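Side-chain contacts in homoserine O-acetyltransferase (Bacillus anthracis str. 'Ames Ancestor', PDB 3I1I), which probably transfers the acetyl group of acetyl-CoA to the hydroxyl of L-homoserine, an early step of methionine biosynthesis: residues C48-F51 with S52-S55; H235-E238 with T239-R243; H351-G354 with V355-H359. All blocks are in the same frame, centred on the assembly; numbering follows the deposited sequence.

Contact 1: residues C48-F51 with S52-S55; sequences CHYF and SATS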
loop_
_atom_site.group_PDB
_atom_site.type_symbol
_atom_site.label_atom_id
_atom_site.label_comp_id
_atom_site.label_asym_id
_atom_site.label_seq_id
_atom_site.Cartn_x
_atom_site.Cartn_y
_atom_site.Cartn_z
ATOM N N CYS A 48 3.234 18.937 -21.111
ATOM C CA CYS A 48 3.756 18.660 -19.782
ATOM C C CYS A 48 3.684 17.165 -19.531
ATOM O O CYS A 48 2.673 16.530 -19.862
ATOM C CB CYS A 48 2.898 19.362 -18.772
ATOM S SG CYS A 48 2.759 21.125 -19.089
ATOM N N HIS A 49 4.724 16.615 -18.911
ATOM C CA HIS A 49 4.820 15.172 -18.736
ATOM C C HIS A 49 4.217 14.617 -17.436
ATOM O O HIS A 49 4.012 15.348 -16.473
ATOM C CB HIS A 49 6.256 14.696 -19.001
ATOM C CG HIS A 49 7.193 14.805 -17.842
ATOM N ND1 HIS A 49 7.087 14.017 -16.716
ATOM C CD2 HIS A 49 8.341 15.510 -17.697
ATOM C CE1 HIS A 49 8.097 14.277 -15.902
ATOM N NE2 HIS A 49 8.884 15.168 -16.483
ATOM N N TYR A 50 3.893 13.331 -17.450
ATOM C CA TYR A 50 3.227 12.689 -16.320
ATOM C C TYR A 50 4.259 12.091 -15.341
ATOM O O TYR A 50 5.456 12.104 -15.614
ATOM C CB TYR A 50 2.191 11.616 -16.773
ATOM C CG TYR A 50 2.738 10.499 -17.614
ATOM C CD1 TYR A 50 3.215 9.333 -17.025
ATOM C CD2 TYR A 50 2.816 10.616 -19.005
ATOM C CE1 TYR A 50 3.750 8.278 -17.796
ATOM C CE2 TYR A 50 3.333 9.583 -19.791
ATOM C CZ TYR A 50 3.784 8.412 -19.168
ATOM O OH TYR A 50 4.282 7.396 -19.915
ATOM N N PHE A 51 3.736 11.570 -14.224
ATOM C CA PHE A 51 4.491 11.159 -13.005
ATOM C C PHE A 51 5.885 10.609 -13.258
ATOM O O PHE A 51 6.867 11.196 -12.841
ATOM C CB PHE A 51 3.661 10.107 -12.190
ATOM C CG PHE A 51 4.199 9.828 -10.789
ATOM C CD1 PHE A 51 3.617 10.401 -9.687
ATOM C CD2 PHE A 51 5.285 8.988 -10.595
ATOM C CE1 PHE A 51 4.116 10.167 -8.424
ATOM C CE2 PHE A 51 5.793 8.754 -9.336
ATOM C CZ PHE A 51 5.207 9.339 -8.248
ATOM N N SER A 52 5.961 9.481 -13.934
ATOM C CA SER A 52 7.232 8.757 -14.105
ATOM C C SER A 52 7.947 9.024 -15.435
ATOM O O SER A 52 8.976 8.408 -15.688
ATOM C CB SER A 52 6.973 7.243 -14.008
ATOM O OG SER A 52 5.899 6.950 -14.903
ATOM N N ALA A 53 7.410 9.915 -16.262
ATOM C CA ALA A 53 7.986 10.216 -17.598
ATOM C C ALA A 53 9.048 11.333 -17.565
ATOM O O ALA A 53 9.637 11.608 -16.524
ATOM C CB ALA A 53 6.872 10.550 -18.601
ATOM N N THR A 54 9.284 11.953 -18.721
ATOM C CA THR A 54 10.354 12.913 -18.956
ATOM C C THR A 54 9.920 13.877 -20.073
ATOM O O THR A 54 8.829 13.748 -20.618
ATOM C CB THR A 54 11.694 12.208 -19.402
ATOM O OG1 THR A 54 11.611 11.737 -20.772
ATOM C CG2 THR A 54 12.044 11.052 -18.498
ATOM N N SER A 55 10.812 14.795 -20.449
ATOM C CA SER A 55 10.569 15.733 -21.545
ATOM C C SER A 55 10.329 15.055 -22.921
ATOM O O SER A 55 9.846 15.692 -23.856
ATOM C CB SER A 55 11.757 16.705 -21.664
ATOM O OG SER A 55 12.904 16.015 -22.174
HETATM O O HOH W 1 9.479 11.637 -13.570
#

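Contact 2: residues H235-E238 with T239-R243; sequences HFYE and TTYPR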
loop_
_atom_site.group_PDB
_atom_site.type_symbol
_atom_site.label_atom_id
_atom_site.label_comp_id
_atom_site.label_asym_id
_atom_site.label_seq_id
_atom_site.Cartn_x
_atom_site.Cartn_y
_atom_site.Cartn_z
ATOM N N HIS A 235 -11.132 -4.843 -14.883
ATOM C CA HIS A 235 -11.216 -5.965 -15.752
ATOM C C HIS A 235 -9.932 -6.191 -16.560
ATOM O O HIS A 235 -9.635 -7.310 -16.971
ATOM C CB HIS A 235 -12.408 -5.831 -16.681
ATOM C CG HIS A 235 -12.819 -7.135 -17.273
ATOM N ND1 HIS A 235 -12.884 -7.355 -18.632
ATOM C CD2 HIS A 235 -13.136 -8.311 -16.682
ATOM C CE1 HIS A 235 -13.255 -8.604 -18.848
ATOM N NE2 HIS A 235 -13.420 -9.203 -17.682
ATOM N N PHE A 236 -9.165 -5.134 -16.769
ATOM C CA PHE A 236 -7.872 -5.285 -17.391
ATOM C C PHE A 236 -7.020 -6.271 -16.613
ATOM O O PHE A 236 -6.385 -7.112 -17.232
ATOM C CB PHE A 236 -7.136 -3.954 -17.521
ATOM C CG PHE A 236 -5.739 -4.084 -18.064
ATOM C CD1 PHE A 236 -5.510 -4.079 -19.421
ATOM C CD2 PHE A 236 -4.661 -4.238 -17.198
ATOM C CE1 PHE A 236 -4.203 -4.194 -19.937
ATOM C CE2 PHE A 236 -3.367 -4.365 -17.680
ATOM C CZ PHE A 236 -3.118 -4.331 -19.068
ATOM N N TYR A 237 -6.978 -6.165 -15.284
ATOM C CA TYR A 237 -6.092 -7.058 -14.496
ATOM C C TYR A 237 -6.623 -8.506 -14.471
ATOM O O TYR A 237 -5.845 -9.467 -14.426
ATOM C CB TYR A 237 -5.924 -6.552 -13.062
ATOM C CG TYR A 237 -5.508 -5.096 -12.969
ATOM C CD1 TYR A 237 -4.178 -4.733 -13.039
ATOM C CD2 TYR A 237 -6.452 -4.087 -12.815
ATOM C CE1 TYR A 237 -3.796 -3.411 -12.953
ATOM C CE2 TYR A 237 -6.086 -2.771 -12.746
ATOM C CZ TYR A 237 -4.753 -2.432 -12.818
ATOM O OH TYR A 237 -4.361 -1.137 -12.725
ATOM N N GLU A 238 -7.948 -8.631 -14.489
ATOM C CA GLU A 238 -8.626 -9.904 -14.433
ATOM C C GLU A 238 -8.324 -10.744 -15.681
ATOM O O GLU A 238 -8.072 -11.956 -15.559
ATOM C CB GLU A 238 -10.143 -9.697 -14.284
ATOM C CG GLU A 238 -10.872 -10.879 -13.744
ATOM C CD GLU A 238 -10.572 -11.186 -12.238
ATOM O OE1 GLU A 238 -10.210 -10.267 -11.461
ATOM O OE2 GLU A 238 -10.697 -12.385 -11.842
ATOM N N THR A 239 -8.319 -10.105 -16.852
ATOM C CA THR A 239 -7.974 -10.796 -18.103
ATOM C C THR A 239 -6.490 -10.797 -18.453
ATOM O O THR A 239 -6.041 -11.698 -19.121
ATOM C CB THR A 239 -8.750 -10.226 -19.292
ATOM O OG1 THR A 239 -8.412 -8.835 -19.424
ATOM C CG2 THR A 239 -10.273 -10.373 -19.036
ATOM N N THR A 240 -5.704 -9.838 -18.007
ATOM C CA THR A 240 -4.283 -9.817 -18.389
ATOM C C THR A 240 -3.399 -10.683 -17.483
ATOM O O THR A 240 -2.395 -11.244 -17.956
ATOM C CB THR A 240 -3.724 -8.352 -18.428
ATOM O OG1 THR A 240 -4.555 -7.577 -19.290
ATOM C CG2 THR A 240 -2.258 -8.283 -18.925
ATOM N N TYR A 241 -3.746 -10.771 -16.193
ATOM C CA TYR A 241 -3.049 -11.646 -15.252
ATOM C C TYR A 241 -4.081 -12.574 -14.595
ATOM O O TYR A 241 -4.401 -12.456 -13.391
ATOM C CB TYR A 241 -2.269 -10.803 -14.215
ATOM C CG TYR A 241 -1.617 -9.603 -14.843
ATOM C CD1 TYR A 241 -2.264 -8.363 -14.837
ATOM C CD2 TYR A 241 -0.383 -9.716 -15.509
ATOM C CE1 TYR A 241 -1.707 -7.264 -15.442
ATOM C CE2 TYR A 241 0.184 -8.621 -16.139
ATOM C CZ TYR A 241 -0.487 -7.391 -16.091
ATOM O OH TYR A 241 0.046 -6.289 -16.695
ATOM N N PRO A 242 -4.636 -13.496 -15.387
ATOM C CA PRO A 242 -5.786 -14.242 -14.888
ATOM C C PRO A 242 -5.401 -15.215 -13.780
ATOM O O PRO A 242 -4.266 -15.699 -13.702
ATOM C CB PRO A 242 -6.272 -15.015 -16.128
ATOM C CG PRO A 242 -5.035 -15.231 -16.958
ATOM C CD PRO A 242 -4.100 -14.068 -16.638
ATOM N N ARG A 243 -6.367 -15.518 -12.937
ATOM C CA ARG A 243 -6.156 -16.483 -11.877
ATOM C C ARG A 243 -5.918 -17.892 -12.430
ATOM O O ARG A 243 -6.621 -18.356 -13.278
ATOM C CB ARG A 243 -7.365 -16.464 -10.947
ATOM C CG ARG A 243 -7.160 -17.210 -9.639
ATOM C CD ARG A 243 -8.380 -17.010 -8.698
ATOM N NE ARG A 243 -8.358 -15.711 -8.048
ATOM C CZ ARG A 243 -7.703 -15.432 -6.916
ATOM N NH1 ARG A 243 -7.012 -16.363 -6.282
ATOM N NH2 ARG A 243 -7.755 -14.206 -6.384
HETATM O O HOH W 2 -9.777 -13.876 -9.723
HETATM O O HOH W 3 -8.721 -13.936 -13.292
#

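Contact 3: residues H351-G354 with V355-H359; sequences HMAG and VFDIH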
loop_
_atom_site.group_PDB
_atom_site.type_symbol
_atom_site.label_atom_id
_atom_site.label_comp_id
_atom_site.label_asym_id
_atom_site.label_seq_id
_atom_site.Cartn_x
_atom_site.Cartn_y
_atom_site.Cartn_z
ATOM N N HIS A 351 -7.066 4.741 -16.648
ATOM C CA HIS A 351 -6.210 5.915 -16.639
ATOM C C HIS A 351 -5.231 5.941 -17.815
ATOM O O HIS A 351 -5.033 6.983 -18.434
ATOM C CB HIS A 351 -5.423 5.919 -15.345
ATOM C CG HIS A 351 -4.645 7.164 -15.102
ATOM N ND1 HIS A 351 -5.239 8.407 -14.936
ATOM C CD2 HIS A 351 -3.309 7.356 -14.991
ATOM C CE1 HIS A 351 -4.288 9.303 -14.722
ATOM N NE2 HIS A 351 -3.113 8.692 -14.755
HETATM N N MSE A 352 -4.628 4.793 -18.124
HETATM C CA MSE A 352 -3.598 4.690 -19.165
HETATM C C MSE A 352 -4.152 4.863 -20.572
HETATM O O MSE A 352 -3.381 4.969 -21.524
HETATM C CB MSE A 352 -2.894 3.333 -19.083
HETATM C CG MSE A 352 -2.129 3.077 -17.791
HETATM SE SE MSE A 352 -0.966 4.606 -17.346
HETATM C CE MSE A 352 0.278 4.632 -18.791
ATOM N N ALA A 353 -5.472 4.911 -20.721
ATOM C CA ALA A 353 -6.059 5.285 -22.006
ATOM C C ALA A 353 -5.522 6.657 -22.474
ATOM O O ALA A 353 -5.426 6.951 -23.678
ATOM C CB ALA A 353 -7.617 5.300 -21.933
ATOM N N GLY A 354 -5.199 7.506 -21.507
ATOM C CA GLY A 354 -4.764 8.844 -21.834
ATOM C C GLY A 354 -3.412 8.856 -22.505
ATOM O O GLY A 354 -3.070 9.829 -23.150
ATOM N N VAL A 355 -2.638 7.784 -22.348
ATOM C CA VAL A 355 -1.345 7.674 -23.006
ATOM C C VAL A 355 -1.362 6.600 -24.096
ATOM O O VAL A 355 -0.733 6.762 -25.098
ATOM C CB VAL A 355 -0.242 7.385 -21.946
ATOM C CG1 VAL A 355 1.095 7.265 -22.586
ATOM C CG2 VAL A 355 -0.234 8.510 -20.892
ATOM N N PHE A 356 -2.106 5.517 -23.904
ATOM C CA PHE A 356 -2.109 4.402 -24.827
ATOM C C PHE A 356 -3.247 4.399 -25.838
ATOM O O PHE A 356 -3.205 3.598 -26.754
ATOM C CB PHE A 356 -2.239 3.080 -24.062
ATOM C CG PHE A 356 -1.116 2.778 -23.126
ATOM C CD1 PHE A 356 0.137 3.344 -23.269
ATOM C CD2 PHE A 356 -1.301 1.833 -22.137
ATOM C CE1 PHE A 356 1.165 3.007 -22.402
ATOM C CE2 PHE A 356 -0.293 1.489 -21.279
ATOM C CZ PHE A 356 0.951 2.079 -21.406
ATOM N N ASP A 357 -4.294 5.203 -25.676
ATOM C CA ASP A 357 -5.417 5.175 -26.642
ATOM C C ASP A 357 -5.702 6.538 -27.275
ATOM O O ASP A 357 -6.828 7.017 -27.345
ATOM C CB ASP A 357 -6.647 4.593 -25.973
ATOM C CG ASP A 357 -6.428 3.166 -25.562
ATOM O OD1 ASP A 357 -6.443 2.318 -26.481
ATOM O OD2 ASP A 357 -6.222 2.892 -24.353
ATOM N N ILE A 358 -4.618 7.133 -27.723
ATOM C CA ILE A 358 -4.579 8.331 -28.528
ATOM C C ILE A 358 -5.646 8.337 -29.593
ATOM O O ILE A 358 -6.280 9.345 -29.807
ATOM C CB ILE A 358 -3.128 8.439 -29.157
ATOM C CG1 ILE A 358 -2.297 9.303 -28.247
ATOM C CG2 ILE A 358 -3.097 8.935 -30.626
ATOM C CD1 ILE A 358 -2.306 8.855 -26.831
ATOM N N HIS A 359 -5.892 7.210 -30.234
ATOM C CA HIS A 359 -6.911 7.136 -31.285
ATOM C C HIS A 359 -8.274 7.563 -30.799
ATOM O O HIS A 359 -9.082 8.041 -31.563
ATOM C CB HIS A 359 -6.982 5.741 -31.955
ATOM C CG HIS A 359 -7.437 4.627 -31.059
ATOM N ND1 HIS A 359 -6.644 4.097 -30.054
ATOM C CD2 HIS A 359 -8.587 3.903 -31.054
ATOM C CE1 HIS A 359 -7.297 3.113 -29.456
ATOM N NE2 HIS A 359 -8.472 2.966 -30.050
#

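Contact 1: residues C48-F51 with S52-S55
Ala53 sets its methyl group squarely over the middle of the Tyr50 ring, with CB 3.8 Å from the ring centroid and only 10° off the normal, a CH-pi contact made as the chain turns back on itself. The turn is a type I beta turn from Tyr50 to Ala53, closed by Ala53 N donating to Tyr50 O at 3.0 Å. A small residue suits this place, since the methyl fits between backbone and phenol. Ser52 OG approaches the same ring obliquely at CE1.

The His49 imidazole lies against the chain beyond the turn, one face covered by the peptide that joins Ala53 to Thr54; Thr54 N sits over the ring centre, 3.5 Å above the plane. With CG between the backbone N and the carbonyl carbon (chi1 84°), the ring swings back over its own chain, and its ND1 donates in the ring plane to Tyr50 O at 2.7 Å. That carbonyl is thus gripped twice, by His49 ND1 and Ala53 N from opposite faces of its plane. Water 1 ties Phe51 O to Ala53 O.

Tyr50 meets Trp70 edge-to-face and touches Pro154, which places it against the probable nucleophile elbow. Accepting one bond at NE2, from Asn93 N, and donating at ND1, the imidazole is held at both nitrogens, consistent with a neutral ring protonated at ND1.

Contact 2: residues H235-E238 with T239-R243
Thr240 lays its hydroxyl over the centre of the Phe236 ring, OG1 standing 3.4 Å above the plane, while the same oxygen donates to Phe236 O at 2.8 Å. The backbone Thr240 N reaches that carbonyl from the opposite face. A chi1 of -55° turns OG1 back toward the carbonyl one turn earlier, where a threonine hydroxyl can find an acceptor. Thr239 repeats the double grip on His235 O and rests CG2 over a face of the His235 ring, 3.8 Å from its centroid. Tyr241 adds its CE1 at 4.0 Å from Phe236 CE2, and its ring is buried against Phe260 and Leu267 of helix 259-270.

This is the C-terminal turn of helix 234-240: Tyr241, the first residue to leave helical geometry, still gives its N-H to Tyr237 O, and Pro242, which has no N-H to give, then carries the chain away.

The side of Glu238 and Arg243 is wetter. Glu238 OE2 and Arg243 NE are 5.6 Å apart, not in contact, and water 2 lies between them, donating to OE2 and accepting from NE; water 3 links Glu238 O and OE2 to Arg243 N. Glu238 OE1 accepts from Ile186 N of the second subunit, and Arg243 NH1 donates to Leu288 O of that same subunit.

Contact 3: residues H351-G354 with V355-H359
The selenomethionine at Met352 curls its terminal methyl over one face of the Phe356 ring, CE lying 4.1 Å from the centroid and 27° off the normal. Bends at chi2 and chi3 bring the chain round to the ring; a methionine side chain, here with selenium in place of sulfur, is unbranched and apolar enough to wrap so. The selenium stands farther off, 5.5 Å from the same centroid and oblique to it, completing a Met-aromatic contact. Nearer the backbone, Met352 CB packs against Phe356 CD2 and CE2, and CE also approaches Val355 CB at 4.2 Å.

The next shell is the backbone that sets these groups one turn apart. Met352 O receives Phe356 N at 2.8 Å, nearly along the C=O axis, and also Val355 N, which comes from well above the carbonyl plane. Ala353 O takes Asp357 N at 2.9 Å as the chain leaves the helix. The Asp357 carboxylate lies against Ala353, whose methyl is small enough to allow it, OD2 3.4 Å from Ala353 CA. That oxygen accepts from Asn349 ND2, which ties the end of the short helix to the chain that leads into it. Gly354 O accepts from Trp71 NE1.

Farther out, Phe232 touches Met352. His351, immediately before it, bonds through ND1 to Asp318 and through NE2 to Ser155, the geometry of a Ser-His-Asp charge relay. A histidine in a short 3-10 turn just ahead of helix 353-356, after the last strand, 340-342, is the expected place for the probable catalytic histidine of an alpha/beta hydrolase fold.

How the contacts relate
Contact 3 holds the histidine of the probable active site and contact 1 lies beside it, their centres 14 Å apart; the two touch where Tyr50 CE2 packs against Val355 CG2 at 3.9 Å. Through Tyr50, contact 1 also touches residues of the putative Ser155-His351-Asp318 triad. Contact 2 stands farther away, its nearest atoms about 7 Å from those of contact 3 and about 13 Å from those of contact 1. Phe232 and Asn349 nevertheless connect 235-243 with 351-359: Phe236 stacks on Phe232 and touches Asn349, while Phe232 also touches Met352 and Asn349 bonds to Asp357. Contact 2 also faces the second subunit, and a bound phosphate, probably from the crystallisation liquor, lies about 4 Å from the side chain of His235.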